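Local coordinates for protein eukaryotic translation initiation factor 4E type 5 (Leishmania major, PDB 7KCJ) that probably binds the 7-methylguanosine cap of messenger RNA and acts in the initiation of translation, as family members of eIF4E do, at residues H12-R15 / D16-V20; S65-V69 / H70-M74. One frame throughout, in Å; residues are numbered along the deposited sequence. Where two conformers were deposited one is given.

Interaction 1: residues H12-R15 / D16-V20; sequences HALR and DKWFV
A chi1 of 61° at Arg15 sets CG between the backbone N and the carbonyl carbon, and from there the chain runs extended to NE, which comes to lie at the edge of the six-membered ring of Trp18, in its plane. On the tryptophan, chi1 sets CG beside the residue's own backbone N and anti to the carbonyl carbon, turning the indole back toward the corner that the chain makes at residues 15 and 16. Two contacts between these residues follow. First, the indole N-H is given to the main chain: Trp18 NE1 lies 2.9 Å from Arg15 O, nearly in line with the carbonyl bond. The N-H...O angle is only 131°, in part because the oxygen is tilted from the indole plane, so the bond is bent. Second, the guanidinium reaches the CZ2-CH2 edge of the same indole, its plane 79° from the ring plane. Arg15 NH2 is 3.7 Å from Trp18 CH2. This is an edge contact, with Trp18 CZ2 meeting one guanidinium face.

The first strand of the eIF4E-type antiparallel sheet, 13-23, is broken here: Leu14 pairs through its backbone with Thr54 of the edge strand 48-55, and Lys17 with Asn83 beyond strand 77-82. Asp16, at the corner, has a positive phi. Its OD2 stands 4.1 Å from Arg15 NH1, well out of the guanidinium plane, so that any attraction is probably of charges alone, with no N-H aimed at the oxygen. The main polar partner of Arg15 is instead Val120 O, bonded by NE. On the apolar side of the corner, Leu14 CD1 meets Trp18 CD1 at 4.1 Å, an oblique approach between two buried side chains.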
loop_
_atom_site.group_PDB
_atom_site.type_symbol
_atom_site.label_atom_id
_atom_site.label_comp_id
_atom_site.label_asym_id
_atom_site.label_seq_id
_atom_site.Cartn_x
_atom_site.Cartn_y
_atom_site.Cartn_z
ATOM N N HIS A 12 13.326 13.622 5.866
ATOM C CA HIS A 12 12.669 14.466 4.875
ATOM C C HIS A 12 11.134 14.490 5.083
ATOM O O HIS A 12 10.620 13.855 6.008
ATOM C CB HIS A 12 13.075 14.030 3.447
ATOM C CG HIS A 12 12.995 15.133 2.440
ATOM N ND1 HIS A 12 13.801 16.254 2.535
ATOM C CD2 HIS A 12 12.196 15.258 1.355
ATOM C CE1 HIS A 12 13.466 17.024 1.512
ATOM N NE2 HIS A 12 12.503 16.467 0.775
ATOM N N ALA A 13 10.408 15.280 4.280
ATOM C CA ALA A 13 8.970 15.434 4.412
ATOM C C ALA A 13 8.162 14.620 3.386
ATOM O O ALA A 13 8.685 14.212 2.355
ATOM C CB ALA A 13 8.619 16.918 4.308
ATOM N N LEU A 14 6.886 14.363 3.695
ATOM C CA LEU A 14 5.980 13.696 2.774
ATOM C C LEU A 14 5.155 14.778 2.096
ATOM O O LEU A 14 4.923 15.836 2.703
ATOM C CB LEU A 14 5.004 12.773 3.524
ATOM C CG LEU A 14 5.622 11.797 4.505
ATOM C CD1 LEU A 14 4.548 11.066 5.271
ATOM C CD2 LEU A 14 6.577 10.828 3.795
ATOM N N ARG A 15 4.656 14.498 0.876
ATOM C CA ARG A 15 3.783 15.458 0.209
ATOM C C ARG A 15 2.405 15.385 0.893
ATOM O O ARG A 15 1.892 14.292 1.160
ATOM C CB ARG A 15 3.697 15.192 -1.305
ATOM C CG ARG A 15 3.135 13.824 -1.653
ATOM C CD ARG A 15 3.199 13.545 -3.134
ATOM N NE ARG A 15 2.417 12.361 -3.459
ATOM C CZ ARG A 15 1.159 12.382 -3.890
ATOM N NH1 ARG A 15 0.543 13.538 -4.113
ATOM N NH2 ARG A 15 0.525 11.251 -4.150
ATOM N N ASP A 16 1.859 16.537 1.292
ATOM C CA ASP A 16 0.571 16.585 2.021
ATOM C C ASP A 16 0.620 15.658 3.288
ATOM O O ASP A 16 1.713 15.300 3.703
ATOM C CB ASP A 16 -0.576 16.207 1.056
ATOM C CG ASP A 16 -0.593 16.999 -0.231
ATOM O OD1 ASP A 16 -0.806 18.222 -0.169
ATOM O OD2 ASP A 16 -0.414 16.391 -1.298
ATOM N N LYS A 17 -0.501 15.227 3.851
ATOM C CA LYS A 17 -0.489 14.288 4.981
ATOM C C LYS A 17 -1.196 13.002 4.572
ATOM O O LYS A 17 -2.047 13.010 3.680
ATOM C CB LYS A 17 -1.106 14.899 6.249
ATOM C CG LYS A 17 -2.385 15.690 5.974
ATOM C CD LYS A 17 -3.092 16.149 7.237
ATOM C CE LYS A 17 -4.411 16.812 6.917
ATOM N NZ LYS A 17 -5.229 17.033 8.141
ATOM N N TRP A 18 -0.840 11.893 5.216
ATOM C CA TRP A 18 -1.416 10.591 4.927
ATOM C C TRP A 18 -1.967 10.007 6.221
ATOM O O TRP A 18 -1.290 10.071 7.243
ATOM C CB TRP A 18 -0.323 9.660 4.342
ATOM C CG TRP A 18 0.279 10.190 3.064
ATOM C CD1 TRP A 18 1.143 11.242 2.935
ATOM C CD2 TRP A 18 0.035 9.704 1.732
ATOM N NE1 TRP A 18 1.449 11.443 1.604
ATOM C CE2 TRP A 18 0.757 10.532 0.844
ATOM C CE3 TRP A 18 -0.696 8.637 1.210
ATOM C CZ2 TRP A 18 0.750 10.327 -0.540
ATOM C CZ3 TRP A 18 -0.728 8.455 -0.166
ATOM C CH2 TRP A 18 -0.006 9.287 -1.020
ATOM N N PHE A 19 -3.190 9.467 6.196
ATOM C CA PHE A 19 -3.757 8.826 7.375
ATOM C C PHE A 19 -3.483 7.327 7.330
ATOM O O PHE A 19 -3.729 6.675 6.315
ATOM C CB PHE A 19 -5.257 9.088 7.516
ATOM C CG PHE A 19 -5.758 8.785 8.904
ATOM C CD1 PHE A 19 -5.612 9.704 9.926
ATOM C CD2 PHE A 19 -6.339 7.563 9.201
ATOM C CE1 PHE A 19 -6.057 9.417 11.216
ATOM C CE2 PHE A 19 -6.783 7.280 10.489
ATOM C CZ PHE A 19 -6.634 8.204 11.486
ATOM N N VAL A 20 -2.987 6.781 8.436
ATOM C CA VAL A 20 -2.630 5.369 8.529
ATOM C C VAL A 20 -3.685 4.625 9.344
ATOM O O VAL A 20 -4.107 5.094 10.403
ATOM C CB VAL A 20 -1.217 5.174 9.142
ATOM C CG1 VAL A 20 -0.752 3.734 8.987
ATOM C CG2 VAL A 20 -0.197 6.127 8.516
#

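Interaction 2: residues S65-V69 / H70-M74; sequences SLPKV and HQLGM
This is a local backbone turn with side-chain packing around it, at the surface of the loop that joins helix 56-64 to strand 77-82. Two successive amides define it: Gln71 N bonds to Lys68 O at 2.8 Å, and Leu72 N to Val69 O at 3.0 Å with a straighter N-H...O angle (165° against 140°). Both donors stand above their carbonyl planes. On one side Leu72 CD2 meets Pro67 CD at 3.8 Å, the two side chains crossing at about a right angle, and Leu66 CB adds a looser contact with CD2. Leu66 and Leu72 both rest on Leu78. On another, Lys68 and His70 lie alongside and point the same way: a chi1 of 58° at His70 brings NE2 to 3.5 Å from Lys68 CB and equally near CD. A weak bond from Gln71 NE2 to His70 ND1, 3.3 Å long, may help to hold the imidazole. Val69, the buried member, packs with His70 on Ile153 of strand 153-159. The two consecutive i+3 to i bonds, with type I angles at Val69-His70 and at His70-Gln71, make two overlapping type I beta turns, 68-71 and 69-72, in a loop joining a helix to a strand.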
loop_
_atom_site.group_PDB
_atom_site.type_symbol
_atom_site.label_atom_id
_atom_site.label_comp_id
_atom_site.label_asym_id
_atom_site.label_seq_id
_atom_site.Cartn_x
_atom_site.Cartn_y
_atom_site.Cartn_z
ATOM N N SER A 65 6.172 0.776 15.324
ATOM C CA SER A 65 5.233 0.460 16.410
ATOM C C SER A 65 4.438 -0.852 16.144
ATOM O O SER A 65 3.712 -1.331 17.019
ATOM C CB SER A 65 4.242 1.604 16.595
ATOM O OG SER A 65 3.290 1.628 15.538
ATOM N N LEU A 66 4.515 -1.375 14.922
ATOM C CA LEU A 66 3.772 -2.552 14.498
ATOM C C LEU A 66 4.723 -3.713 14.266
ATOM O O LEU A 66 5.901 -3.496 13.977
ATOM C CB LEU A 66 3.108 -2.221 13.140
ATOM C CG LEU A 66 2.065 -1.120 13.132
ATOM C CD1 LEU A 66 1.727 -0.697 11.726
ATOM C CD2 LEU A 66 0.797 -1.545 13.873
ATOM N N PRO A 67 4.227 -4.967 14.265
ATOM C CA PRO A 67 5.087 -6.084 13.817
ATOM C C PRO A 67 5.512 -5.846 12.354
ATOM O O PRO A 67 4.949 -4.973 11.659
ATOM C CB PRO A 67 4.146 -7.299 13.883
ATOM C CG PRO A 67 3.013 -6.869 14.807
ATOM C CD PRO A 67 2.851 -5.410 14.526
ATOM N N LYS A 68 6.500 -6.608 11.854
ATOM C CA LYS A 68 6.915 -6.482 10.436
ATOM C C LYS A 68 5.710 -6.754 9.515
ATOM O O LYS A 68 4.822 -7.501 9.915
ATOM C CB LYS A 68 8.068 -7.431 10.114
ATOM C CG LYS A 68 9.337 -7.074 10.876
ATOM C CD LYS A 68 10.496 -7.945 10.462
ATOM C CE LYS A 68 11.834 -7.249 10.639
ATOM N NZ LYS A 68 12.032 -6.168 9.627
ATOM N N VAL A 69 5.619 -6.095 8.340
ATOM C CA VAL A 69 4.474 -6.263 7.436
ATOM C C VAL A 69 4.094 -7.730 7.184
ATOM O O VAL A 69 2.912 -8.057 7.286
ATOM C CB VAL A 69 4.654 -5.502 6.102
ATOM C CG1 VAL A 69 3.505 -5.814 5.146
ATOM C CG2 VAL A 69 4.742 -4.008 6.350
ATOM N N HIS A 70 5.083 -8.609 6.910
ATOM C CA HIS A 70 4.791 -10.027 6.672
ATOM C C HIS A 70 4.157 -10.720 7.868
ATOM O O HIS A 70 3.468 -11.729 7.705
ATOM C CB HIS A 70 6.026 -10.790 6.174
ATOM C CG HIS A 70 7.214 -10.745 7.094
ATOM N ND1 HIS A 70 7.508 -11.800 7.953
ATOM C CD2 HIS A 70 8.163 -9.793 7.234
ATOM C CE1 HIS A 70 8.612 -11.447 8.590
ATOM N NE2 HIS A 70 9.039 -10.246 8.200
ATOM N N GLN A 71 4.320 -10.156 9.060
ATOM C CA GLN A 71 3.732 -10.678 10.291
ATOM C C GLN A 71 2.411 -10.089 10.657
ATOM O O GLN A 71 1.854 -10.507 11.673
ATOM C CB GLN A 71 4.685 -10.507 11.474
ATOM C CG GLN A 71 5.873 -11.430 11.421
ATOM C CD GLN A 71 5.411 -12.891 11.276
ATOM O OE1 GLN A 71 4.548 -13.402 12.027
ATOM N NE2 GLN A 71 5.928 -13.574 10.259
ATOM N N LEU A 72 1.891 -9.109 9.882
ATOM C CA LEU A 72 0.613 -8.491 10.207
ATOM C C LEU A 72 -0.573 -9.453 10.143
ATOM O O LEU A 72 -1.563 -9.246 10.856
ATOM C CB LEU A 72 0.360 -7.246 9.352
ATOM C CG LEU A 72 1.266 -6.046 9.687
ATOM C CD1 LEU A 72 0.972 -4.888 8.749
ATOM C CD2 LEU A 72 1.090 -5.614 11.137
ATOM N N GLY A 73 -0.473 -10.482 9.316
ATOM C CA GLY A 73 -1.543 -11.470 9.222
ATOM C C GLY A 73 -2.217 -11.511 7.879
ATOM O O GLY A 73 -2.604 -10.478 7.343
ATOM N N MET A 74 -2.344 -12.722 7.339
ATOM C CA MET A 74 -3.006 -13.018 6.077
ATOM C C MET A 74 -4.458 -12.545 6.192
ATOM O O MET A 74 -5.139 -12.872 7.161
ATOM C CB MET A 74 -2.948 -14.530 5.813
ATOM C CG MET A 74 -3.874 -14.994 4.720
ATOM S SD MET A 74 -3.275 -14.438 3.125
ATOM C CE MET A 74 -2.097 -15.750 2.765
#

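How the interactions relate
Both are local contacts between adjoining segments of the chain, and both come close to strand 77-82. They share Leu78, touched by Val20 of interaction 1 and by Leu66 and Leu72 of interaction 2, while Arg82 is touched by Arg15 and Trp18. Interaction 1 is partly buried at a break in a sheet strand, while interaction 2 is a surface contact in a connecting loop. Their chemistry differs accordingly. The corner uses a side-chain N-H bonded to a main-chain carbonyl, with a guanidinium packed at the indole edge, but the loop is held chiefly by amide-to-carbonyl bonds of its own backbone. The centres lie 21 Å apart and the nearest atoms about 6 Å, without touching.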